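Local coordinates for histidine triad (HIT) protein (Clostridium difficile, PDB 4EGU) that binds guanosine monophosphate and a zinc ion and, as a histidine triad family member, probably hydrolyses or transfers nucleotides through a nucleotidyl-histidine intermediate, at residues Lys47-Leu52 with Asp57-Ile62; Lys77-Thr82 with Ile105-Lys110; Cys6-Ile11 with Leu28-Leu33; Ile41-Lys46 with Ser64-Val69. All coordinates share one frame; numbering follows the deposited sequence.

Interaction 1: residues Lys47-Leu52 with Asp57-Ile62. With ZN (zinc ion), chain D.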
# COMPACT_ATOMS: atom_id res chain seq x y z
N LYS A 47 3.29 -3.27 -17.54
CA LYS A 47 1.96 -3.64 -18.01
C LYS A 47 0.93 -2.66 -17.45
O LYS A 47 0.97 -2.31 -16.27
CB LYS A 47 1.60 -5.07 -17.58
CG LYS A 47 0.19 -5.50 -17.95
CD LYS A 47 -0.05 -7.00 -17.67
CE LYS A 47 -1.50 -7.42 -17.93
NZ LYS A 47 -1.86 -7.28 -19.36
N HIS A 48 -0.01 -2.22 -18.28
CA HIS A 48 -1.08 -1.34 -17.84
C HIS A 48 -2.24 -2.10 -17.20
O HIS A 48 -2.87 -2.96 -17.82
CB HIS A 48 -1.61 -0.55 -19.05
CG HIS A 48 -2.69 0.41 -18.70
ND1 HIS A 48 -2.47 1.77 -18.54
CD2 HIS A 48 -3.99 0.20 -18.41
CE1 HIS A 48 -3.60 2.34 -18.20
NE2 HIS A 48 -4.54 1.41 -18.10
N TYR A 49 -2.53 -1.74 -15.96
CA TYR A 49 -3.77 -2.06 -15.27
C TYR A 49 -4.38 -0.72 -14.86
O TYR A 49 -3.65 0.16 -14.39
CB TYR A 49 -3.53 -2.86 -13.98
CG TYR A 49 -2.97 -4.22 -14.17
CD1 TYR A 49 -3.83 -5.29 -14.44
CD2 TYR A 49 -1.63 -4.46 -13.97
CE1 TYR A 49 -3.35 -6.56 -14.56
CE2 TYR A 49 -1.14 -5.74 -14.10
CZ TYR A 49 -2.00 -6.78 -14.39
OH TYR A 49 -1.49 -8.06 -14.50
N ASP A 50 -5.69 -0.55 -15.00
CA ASP A 50 -6.27 0.75 -14.71
C ASP A 50 -6.15 1.11 -13.22
O ASP A 50 -6.04 2.28 -12.88
CB ASP A 50 -7.76 0.79 -15.08
CG ASP A 50 -8.05 0.71 -16.57
OD1 ASP A 50 -7.16 0.93 -17.40
OD2 ASP A 50 -9.22 0.44 -16.91
N SER A 51 -6.22 0.11 -12.34
CA SER A 51 -6.25 0.31 -10.89
C SER A 51 -6.13 -1.04 -10.22
O SER A 51 -6.20 -2.08 -10.86
CB SER A 51 -7.57 0.96 -10.44
OG SER A 51 -8.63 0.02 -10.45
N LEU A 52 -6.00 -1.02 -8.89
CA LEU A 52 -5.90 -2.24 -8.11
C LEU A 52 -7.07 -3.21 -8.34
O LEU A 52 -6.88 -4.42 -8.39
CB LEU A 52 -5.77 -1.86 -6.62
CG LEU A 52 -5.73 -3.00 -5.64
CD1 LEU A 52 -4.58 -3.94 -5.88
CD2 LEU A 52 -5.66 -2.43 -4.23
N ASP A 57 -7.21 -11.79 -9.45
CA ASP A 57 -6.55 -12.43 -8.33
C ASP A 57 -5.29 -13.17 -8.77
O ASP A 57 -4.27 -13.09 -8.09
CB ASP A 57 -7.46 -13.41 -7.61
CG ASP A 57 -8.61 -12.73 -6.88
OD1 ASP A 57 -8.58 -11.51 -6.67
OD2 ASP A 57 -9.54 -13.47 -6.49
N LYS A 58 -5.36 -13.89 -9.89
CA LYS A 58 -4.26 -14.74 -10.28
C LYS A 58 -3.03 -13.94 -10.76
O LYS A 58 -1.97 -14.52 -10.91
CB LYS A 58 -4.69 -15.76 -11.33
CG LYS A 58 -4.92 -15.18 -12.69
CD LYS A 58 -5.33 -16.30 -13.63
CE LYS A 58 -5.33 -15.87 -15.08
NZ LYS A 58 -5.56 -17.04 -15.97
N GLU A 59 -3.18 -12.62 -10.95
CA GLU A 59 -2.08 -11.74 -11.35
C GLU A 59 -1.62 -10.84 -10.21
O GLU A 59 -0.78 -9.95 -10.44
CB GLU A 59 -2.47 -10.90 -12.58
CG GLU A 59 -2.68 -11.79 -13.80
CD GLU A 59 -3.23 -11.12 -15.03
OE1 GLU A 59 -3.29 -9.89 -15.10
OE2 GLU A 59 -3.60 -11.88 -15.94
N MET A 60 -2.08 -11.08 -8.99
CA MET A 60 -1.76 -10.17 -7.90
C MET A 60 -0.31 -10.25 -7.48
O MET A 60 0.16 -9.38 -6.77
CB MET A 60 -2.69 -10.42 -6.69
CG MET A 60 -2.81 -9.21 -5.76
SD MET A 60 -3.53 -7.75 -6.50
CE MET A 60 -5.22 -8.27 -6.70
N ASP A 61 0.44 -11.22 -7.97
CA ASP A 61 1.86 -11.27 -7.72
C ASP A 61 2.60 -10.03 -8.21
O ASP A 61 3.69 -9.74 -7.72
CB ASP A 61 2.50 -12.55 -8.29
CG ASP A 61 2.21 -12.78 -9.77
OD1 ASP A 61 1.54 -11.96 -10.44
OD2 ASP A 61 2.65 -13.83 -10.28
N ILE A 62 2.03 -9.25 -9.14
CA ILE A 62 2.69 -8.01 -9.52
C ILE A 62 2.82 -7.10 -8.30
O ILE A 62 3.79 -6.35 -8.18
CB ILE A 62 1.99 -7.32 -10.71
CG1 ILE A 62 2.82 -6.14 -11.22
CG2 ILE A 62 0.60 -6.87 -10.36
CD1 ILE A 62 4.23 -6.47 -11.68
ZN ZN D . -0.75 2.87 -18.71
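Tyr-49 and Glu-59 join the loop that follows strand 39-45 to the turn leading into helix 61-77 of this histidine triad fold, beside its Cys2His2 zinc site. The polar part of the contact is a single hydrogen bond, in which Tyr-49 OH donates to Glu-59 OE1 over 2.6 Å. The carboxylate oxygen lies at the edge of the phenol ring and in its plane, whereas the hydroxyl approaches OE1 on the anti side, 34° out of the carboxylate plane; ring and carboxylate are turned 58° against each other. Glu-59 reaches the hydroxyl with an extended chain beyond CG. Lys-47 crosses it at about a right angle, and its NZ stays 5.2 Å from Glu-59 OE1, too far for a salt bridge but close enough that the positive charge may steady the carboxylate.

Two apolar contacts lie to one side of this bond. Ile-62 CG2 approaches Tyr-49 CE2 obliquely at 4.3 Å. Farther along, the Met-60 chain, bent at chi2 and chi3, turns SD back to 4.0 Å from Leu-52 CD1. The second subunit closes over this end, where its His-67 packs on Leu-52 and its Asn-71 donates to Leu-52 O.

Metal coordination occupies the far side of the loop. His-48 ND1 binds zinc together with Cys-6, Cys-9 and His-100. The opposite ring nitrogen, NE2, donates to Asp-50 OD1 at 2.8 Å with an N-H...O angle of 150°, and the oxygen sits nearly in the imidazole plane, so that metal and carboxylate together fix the rotation of the ring.

Interaction 2: residues Lys77-Thr82 with Ile105-Lys110; sequences KGFDQT and ILAGKK
The Phe-79 ring lies with one face against the methyl of Ala-107, a CH-pi contact between the start of segment 79-82, just after helix 61-77, and the end of strand 103-107. Ala-107 CB stands 3.6 Å from the ring centroid and 21° off the normal, displaced toward the rim on the CG-CD2 side; its distance to Phe-79 CG is 3.5 Å. The ring is set there by its first torsion, which places CG between the backbone N and the carbonyl carbon (chi1 62°), and by chi2 of -103°, which turns the flat side to the strand.

Ile-105, two residues earlier on the same side of the strand, meets the outer part of the ring. Its CG2 branch is 3.9 Å from Phe-79 CE2 and almost as near to CZ; the approach is oblique, and the two side chains cross at about a right angle.

Where the strand ends, a water bridges the segments. Thr-82 OG1 donates to it at 2.7 Å, and the same water accepts from Gly-108 N at 2.9 Å, so the first amide beyond the strand is satisfied without a direct bond between the segments.

The contact seats this short helical segment against the antiparallel sheet of the histidine triad fold. Phe-79 also packs on Ile-73 and Ala-74 of helix 61-77 and meets the ring of Tyr-39. Ile-105 and Ala-107 pair through their backbones with Ile-41 and Tyr-39 of strand 39-45, while Leu-106 pairs with Arg-85 of strand 84-90, on the other side of strand 103-107.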
# COMPACT_ATOMS: atom_id res chain seq x y z
N LYS A 77 18.77 3.30 -0.35
CA LYS A 77 18.71 4.73 -0.04
C LYS A 77 18.85 5.05 1.45
O LYS A 77 19.04 6.20 1.81
CB LYS A 77 17.40 5.33 -0.56
CG LYS A 77 17.25 5.28 -2.06
CD LYS A 77 18.45 5.90 -2.77
CE LYS A 77 18.12 6.25 -4.20
NZ LYS A 77 19.16 7.12 -4.83
N GLY A 78 18.71 4.05 2.31
CA GLY A 78 18.84 4.23 3.75
C GLY A 78 17.55 4.50 4.51
O GLY A 78 17.55 4.59 5.76
N PHE A 79 16.45 4.65 3.79
CA PHE A 79 15.21 4.89 4.50
C PHE A 79 14.55 3.60 4.99
O PHE A 79 13.49 3.65 5.61
CB PHE A 79 14.25 5.86 3.77
CG PHE A 79 13.76 5.38 2.42
CD1 PHE A 79 14.31 5.90 1.25
CD2 PHE A 79 12.70 4.49 2.31
CE1 PHE A 79 13.83 5.50 0.01
CE2 PHE A 79 12.23 4.09 1.08
CZ PHE A 79 12.79 4.59 -0.08
N ASP A 80 15.21 2.46 4.76
CA ASP A 80 14.84 1.26 5.49
C ASP A 80 14.92 1.44 7.01
O ASP A 80 14.11 0.90 7.75
CB ASP A 80 15.68 0.03 5.05
CG ASP A 80 17.18 0.16 5.29
OD1 ASP A 80 17.72 1.28 5.21
OD2 ASP A 80 17.83 -0.90 5.49
N GLN A 81 15.90 2.21 7.46
CA GLN A 81 16.15 2.44 8.89
C GLN A 81 15.30 3.57 9.48
O GLN A 81 14.91 3.54 10.63
CB GLN A 81 17.65 2.73 9.11
CG GLN A 81 18.53 1.51 8.88
CD GLN A 81 18.35 0.43 9.96
OE1 GLN A 81 17.61 0.62 10.93
NE2 GLN A 81 19.02 -0.70 9.79
N THR A 82 14.99 4.57 8.66
CA THR A 82 14.29 5.74 9.14
C THR A 82 12.77 5.62 9.00
O THR A 82 12.05 6.20 9.82
CB THR A 82 14.82 7.03 8.45
OG1 THR A 82 14.80 6.84 7.03
CG2 THR A 82 16.21 7.34 8.90
N ILE A 105 5.86 5.80 -2.81
CA ILE A 105 6.71 5.68 -1.64
C ILE A 105 7.03 7.09 -1.18
O ILE A 105 7.55 7.89 -1.96
CB ILE A 105 8.06 4.98 -1.93
CG1 ILE A 105 7.96 3.71 -2.76
CG2 ILE A 105 8.78 4.71 -0.61
CD1 ILE A 105 9.35 3.20 -3.21
N LEU A 106 6.74 7.38 0.09
CA LEU A 106 7.13 8.64 0.72
C LEU A 106 8.15 8.35 1.80
O LEU A 106 7.93 7.47 2.64
CB LEU A 106 5.93 9.33 1.37
CG LEU A 106 4.76 9.64 0.43
CD1 LEU A 106 3.67 10.38 1.21
CD2 LEU A 106 5.14 10.42 -0.80
N ALA A 107 9.26 9.09 1.84
CA ALA A 107 10.29 8.84 2.85
C ALA A 107 11.21 10.05 2.98
O ALA A 107 11.11 11.01 2.22
CB ALA A 107 11.12 7.61 2.50
N GLY A 108 12.10 9.98 3.96
CA GLY A 108 13.17 10.96 4.11
C GLY A 108 12.83 12.10 5.04
O GLY A 108 13.59 13.05 5.15
N LYS A 109 11.68 12.02 5.69
CA LYS A 109 11.24 13.00 6.67
C LYS A 109 10.18 12.32 7.54
O LYS A 109 9.57 11.32 7.16
CB LYS A 109 10.63 14.26 6.03
CG LYS A 109 9.30 14.04 5.32
CD LYS A 109 8.73 15.32 4.74
CE LYS A 109 7.76 15.96 5.63
NZ LYS A 109 7.12 17.10 4.96
N LYS A 110 9.95 12.90 8.71
CA LYS A 110 8.86 12.44 9.56
C LYS A 110 7.54 12.85 8.91
O LYS A 110 7.23 14.04 8.85
CB LYS A 110 8.96 13.01 10.97
CG LYS A 110 7.76 12.66 11.86
CD LYS A 110 7.58 11.16 12.06
CE LYS A 110 6.73 10.82 13.30
NZ LYS A 110 5.26 10.68 13.01
O HOH W 1 12.62 8.13 6.09

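Interaction 3: residues Cys6-Ile11 with Leu28-Leu33. With ZN (zinc ion), chain D; 5GP (guanosine-5'-monophosphate), chain C.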
# COMPACT_ATOMS: atom_id res chain seq x y z
N CYS A 6 -2.21 7.36 -21.74
CA CYS A 6 -1.68 7.03 -20.42
C CYS A 6 -0.25 7.53 -20.25
O CYS A 6 0.67 7.03 -20.87
CB CYS A 6 -1.74 5.53 -20.18
SG CYS A 6 -1.16 5.13 -18.52
N ILE A 7 -0.07 8.51 -19.37
CA ILE A 7 1.23 9.08 -19.11
C ILE A 7 2.19 7.99 -18.63
O ILE A 7 3.36 7.97 -19.01
CB ILE A 7 1.15 10.23 -18.07
CG1 ILE A 7 0.31 11.41 -18.59
CG2 ILE A 7 2.54 10.71 -17.66
CD1 ILE A 7 -0.06 12.40 -17.50
N PHE A 8 1.73 7.08 -17.77
CA PHE A 8 2.64 6.09 -17.19
C PHE A 8 3.03 5.00 -18.20
O PHE A 8 4.14 4.48 -18.11
CB PHE A 8 2.12 5.51 -15.89
CG PHE A 8 2.12 6.48 -14.72
CD1 PHE A 8 2.57 7.79 -14.81
CD2 PHE A 8 1.64 6.06 -13.49
CE1 PHE A 8 2.54 8.65 -13.71
CE2 PHE A 8 1.61 6.91 -12.40
CZ PHE A 8 2.06 8.21 -12.50
N CYS A 9 2.16 4.65 -19.15
CA CYS A 9 2.60 3.77 -20.23
C CYS A 9 3.73 4.43 -21.02
O CYS A 9 4.70 3.78 -21.39
CB CYS A 9 1.45 3.43 -21.18
SG CYS A 9 0.31 2.14 -20.59
N LYS A 10 3.62 5.73 -21.28
CA LYS A 10 4.65 6.44 -22.03
C LYS A 10 5.94 6.58 -21.22
O LYS A 10 7.02 6.52 -21.79
CB LYS A 10 4.15 7.83 -22.44
CG LYS A 10 2.98 7.89 -23.39
CD LYS A 10 2.59 9.35 -23.62
CE LYS A 10 1.35 9.50 -24.48
NZ LYS A 10 1.53 9.04 -25.89
N ILE A 11 5.83 6.77 -19.90
CA ILE A 11 7.01 6.81 -19.04
C ILE A 11 7.64 5.38 -18.98
O ILE A 11 8.85 5.25 -19.07
CB ILE A 11 6.68 7.39 -17.62
CG1 ILE A 11 6.38 8.89 -17.71
CG2 ILE A 11 7.83 7.10 -16.66
CD1 ILE A 11 5.99 9.55 -16.41
N LEU A 28 9.09 -0.38 -13.28
CA LEU A 28 9.89 0.82 -13.31
C LEU A 28 9.50 1.65 -12.09
O LEU A 28 8.35 1.73 -11.72
CB LEU A 28 9.62 1.66 -14.59
CG LEU A 28 10.32 3.02 -14.75
CD1 LEU A 28 11.79 2.85 -15.08
CD2 LEU A 28 9.62 3.80 -15.83
N ALA A 29 10.48 2.31 -11.49
CA ALA A 29 10.21 3.31 -10.46
C ALA A 29 10.89 4.60 -10.86
O ALA A 29 12.00 4.58 -11.41
CB ALA A 29 10.68 2.87 -9.08
N PHE A 30 10.24 5.72 -10.58
CA PHE A 30 10.72 7.01 -11.00
C PHE A 30 10.24 8.07 -10.02
O PHE A 30 9.26 7.88 -9.31
CB PHE A 30 10.30 7.31 -12.47
CG PHE A 30 8.80 7.20 -12.74
CD1 PHE A 30 8.18 5.98 -12.99
CD2 PHE A 30 8.01 8.34 -12.70
CE1 PHE A 30 6.80 5.91 -13.20
CE2 PHE A 30 6.64 8.27 -12.92
CZ PHE A 30 6.04 7.05 -13.16
N ASN A 31 10.92 9.20 -9.98
CA ASN A 31 10.49 10.24 -9.05
C ASN A 31 9.19 10.89 -9.47
O ASN A 31 8.96 11.13 -10.66
CB ASN A 31 11.57 11.29 -8.93
CG ASN A 31 12.80 10.79 -8.22
OD1 ASN A 31 12.73 9.93 -7.32
ND2 ASN A 31 13.92 11.35 -8.57
N ASP A 32 8.37 11.21 -8.49
CA ASP A 32 7.15 11.93 -8.77
C ASP A 32 7.51 13.33 -9.25
O ASP A 32 8.39 13.94 -8.67
CB ASP A 32 6.31 12.00 -7.51
CG ASP A 32 4.88 12.42 -7.78
OD1 ASP A 32 4.68 13.60 -8.08
OD2 ASP A 32 3.99 11.57 -7.68
N LEU A 33 6.81 13.84 -10.26
CA LEU A 33 7.04 15.19 -10.78
C LEU A 33 6.75 16.27 -9.74
O LEU A 33 7.35 17.35 -9.79
CB LEU A 33 6.17 15.41 -12.01
CG LEU A 33 6.29 16.76 -12.72
CD1 LEU A 33 7.73 17.05 -13.12
CD2 LEU A 33 5.39 16.77 -13.92
ZN ZN D . -0.75 2.87 -18.71
P 5GP C . -2.29 9.76 -8.18
O1P 5GP C . -2.84 10.99 -7.49
O2P 5GP C . -2.95 9.38 -9.48
O3P 5GP C . -2.27 8.61 -7.26
O5' 5GP C . -0.75 9.98 -8.41
C5' 5GP C . -0.26 10.35 -9.67
C4' 5GP C . 1.05 11.03 -9.52
O4' 5GP C . 1.66 11.15 -10.81
C3' 5GP C . 0.97 12.44 -8.95
O3' 5GP C . 1.61 12.48 -7.66
C2' 5GP C . 1.75 13.31 -9.97
O2' 5GP C . 2.60 14.28 -9.41
C1' 5GP C . 2.50 12.26 -10.80
N9 5GP C . 2.75 12.64 -12.18
C8 5GP C . 1.80 13.05 -13.04
N7 5GP C . 2.35 13.27 -14.25
C5 5GP C . 3.66 12.97 -14.15
C6 5GP C . 4.70 13.02 -15.07
O6 5GP C . 4.56 13.39 -16.27
N1 5GP C . 5.89 12.62 -14.59
C2 5GP C . 6.10 12.21 -13.31
N2 5GP C . 7.34 11.85 -12.97
N3 5GP C . 5.12 12.17 -12.39
C4 5GP C . 3.91 12.55 -12.84
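Phe-30 turns toward Phe-8 and Ile-11 with its ring tucked over its own backbone (chi1 55°), while Ile-11 holds CG2 anti to its N, a setting that aims this methyl at the ring. Ile-11 CG2 lies over the ring centre, 3.7 Å from the centroid of Phe-30, a CH-pi contact almost on the ring normal. Its other branch places CD1 3.8 Å from Phe-30 CE2, and Leu-28 CD2 packs beside CG2.

The edge of Phe-30 is directed at the face of Phe-8, a T-shaped pair with planes at 81° and centroids 5.4 Å apart. Phe-30 CZ stands over that face toward its rim, 3.9 Å from Phe-8 CE1.

Phe-8, Ile-11 and Phe-30 line the guanosine monophosphate pocket. The nucleotide N2 lies at the edge of Phe-30 and donates to Asn-31 O over 2.9 Å, and in one of its two conformers Asp-32 OD2 takes a short hydrogen bond from the ribose O3'. At the start of the helix, Cys-6 SG caps the amide of Cys-9, and both sulfurs belong to the zinc site.

Helix 7-11 crosses strand 28-31 at 106°, with axes 10.6 Å apart. The strand is flanked in the antiparallel sheet by strands 20-23 and 39-45, and Phe-8 also touches Leu-42 of strand 39-45 and meets the ring of His-102 edge-to-face.

Interaction 4: residues Ile41-Lys46 with Ser64-Val69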
# COMPACT_ATOMS: atom_id res chain seq x y z
N ILE A 41 8.54 8.57 -4.66
CA ILE A 41 8.86 7.67 -5.75
C ILE A 41 7.59 6.94 -6.17
O ILE A 41 6.83 6.49 -5.32
CB ILE A 41 9.95 6.68 -5.29
CG1 ILE A 41 11.25 7.43 -4.97
CG2 ILE A 41 10.18 5.60 -6.34
CD1 ILE A 41 12.22 6.64 -4.10
N LEU A 42 7.39 6.82 -7.48
CA LEU A 42 6.28 6.05 -8.04
C LEU A 42 6.83 4.73 -8.54
O LEU A 42 7.81 4.70 -9.28
CB LEU A 42 5.65 6.80 -9.20
CG LEU A 42 4.92 8.07 -8.80
CD1 LEU A 42 4.71 9.00 -9.98
CD2 LEU A 42 3.56 7.68 -8.24
N VAL A 43 6.18 3.63 -8.15
CA VAL A 43 6.56 2.30 -8.59
C VAL A 43 5.42 1.75 -9.43
O VAL A 43 4.29 1.69 -8.95
CB VAL A 43 6.85 1.35 -7.40
CG1 VAL A 43 7.43 0.05 -7.91
CG2 VAL A 43 7.82 2.00 -6.41
N VAL A 44 5.70 1.39 -10.68
CA VAL A 44 4.63 0.99 -11.62
C VAL A 44 5.01 -0.27 -12.38
O VAL A 44 6.18 -0.46 -12.74
CB VAL A 44 4.27 2.05 -12.67
CG1 VAL A 44 4.04 3.37 -12.00
CG2 VAL A 44 5.34 2.17 -13.77
N PRO A 45 4.01 -1.12 -12.65
CA PRO A 45 4.27 -2.18 -13.61
C PRO A 45 4.40 -1.56 -14.98
O PRO A 45 3.75 -0.57 -15.30
CB PRO A 45 3.00 -3.04 -13.53
CG PRO A 45 1.94 -2.09 -13.13
CD PRO A 45 2.58 -1.05 -12.30
N LYS A 46 5.20 -2.18 -15.83
CA LYS A 46 5.23 -1.81 -17.23
C LYS A 46 3.90 -2.15 -17.92
O LYS A 46 3.45 -1.41 -18.79
CB LYS A 46 6.42 -2.46 -17.93
CG LYS A 46 7.74 -1.87 -17.45
CD LYS A 46 8.96 -2.51 -18.09
CE LYS A 46 10.20 -1.69 -17.78
NZ LYS A 46 11.41 -2.26 -18.38
N SER A 64 3.23 -8.11 -5.12
CA SER A 64 4.34 -8.59 -4.32
C SER A 64 5.68 -8.16 -4.94
O SER A 64 6.57 -7.73 -4.21
CB SER A 64 4.26 -10.08 -4.06
OG SER A 64 4.27 -10.78 -5.23
N HIS A 65 5.79 -8.24 -6.26
CA HIS A 65 7.03 -7.81 -6.88
C HIS A 65 7.27 -6.31 -6.66
O HIS A 65 8.40 -5.91 -6.35
CB HIS A 65 7.08 -8.17 -8.35
CG HIS A 65 8.43 -7.92 -8.94
ND1 HIS A 65 9.59 -8.50 -8.45
CD2 HIS A 65 8.82 -7.09 -9.92
CE1 HIS A 65 10.62 -8.07 -9.16
NE2 HIS A 65 10.18 -7.22 -10.06
N ILE A 66 6.22 -5.50 -6.78
CA ILE A 66 6.34 -4.09 -6.48
C ILE A 66 6.86 -3.87 -5.06
O ILE A 66 7.67 -2.98 -4.84
CB ILE A 66 4.99 -3.40 -6.73
CG1 ILE A 66 4.77 -3.24 -8.25
CG2 ILE A 66 4.87 -2.08 -6.00
CD1 ILE A 66 3.36 -2.79 -8.63
N HIS A 67 6.38 -4.66 -4.10
CA HIS A 67 6.83 -4.51 -2.72
C HIS A 67 8.28 -4.96 -2.49
O HIS A 67 8.98 -4.34 -1.69
CB HIS A 67 5.87 -5.18 -1.75
CG HIS A 67 4.64 -4.34 -1.50
ND1 HIS A 67 3.62 -4.17 -2.40
CD2 HIS A 67 4.31 -3.57 -0.43
CE1 HIS A 67 2.72 -3.34 -1.88
NE2 HIS A 67 3.11 -2.96 -0.68
N VAL A 68 8.75 -6.00 -3.19
CA VAL A 68 10.17 -6.32 -3.16
C VAL A 68 10.98 -5.11 -3.68
O VAL A 68 12.00 -4.75 -3.09
CB VAL A 68 10.47 -7.59 -3.97
CG1 VAL A 68 11.99 -7.76 -4.15
CG2 VAL A 68 9.86 -8.79 -3.28
N VAL A 69 10.52 -4.50 -4.77
CA VAL A 69 11.18 -3.33 -5.33
C VAL A 69 11.21 -2.17 -4.31
O VAL A 69 12.25 -1.53 -4.15
CB VAL A 69 10.54 -2.94 -6.66
CG1 VAL A 69 11.04 -1.58 -7.15
CG2 VAL A 69 10.79 -4.03 -7.70
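Ile-66 and Val-69, one helical turn apart on helix 61-77, pack on Val-43 and Pro-45 of strand 39-45 in the antiparallel sheet. Ser-64, at the start of the segment, faces the second subunit instead. Ile-66 follows and uses both branches. Its CG2, anti to the backbone N, meets Val-43 CG1 at 3.8 Å, the two side chains running antiparallel alongside each other. The longer branch runs on toward the strand end, where CD1 approaches Pro-45 CD at 4.1 Å in one of the two proline conformers.

His-67 points away, meeting Tyr-103 and the second subunit, which Val-68 also touches. Val-69 then brings CG1 to 4.0 Å from the same Val-43 methyl. That methyl owes its position to a chi1 of -172°, which sends CG1 out toward the helix, where Ile-66 and Val-69 share it. The helix runs at 146° to the strand, with axes 9.1 Å apart.

No hydrogen bond links the two segments: the contact is made by methyl and methylene groups alone. Its cohesion is therefore dispersive and hydrophobic, and polar partners lie beyond it, as where Pro-45 O accepts from NE2 of the zinc ligand His-100.

All four interactions are largely buried, yet their chemistry differs. Interaction 4, about 6 Å from the chain centre, is wholly apolar. Interaction 1 uses the same helix 61-77, and Ile-62 packs on Pro-45 where the two meet; farther out, it adds a polar bond involving a partly exposed carboxylate. Interaction 2, about 15 Å from the centre and on the opposite side from interaction 1, combines a CH-pi contact with a water bridge at its exposed end. Interactions 1 and 3 converge on the zinc, and interaction 3 alone lines the nucleotide pocket with both its segments. Interactions 2, 3 and 4 all reach one sheet; 1, 2 and 4, but not 3, touch the second subunit.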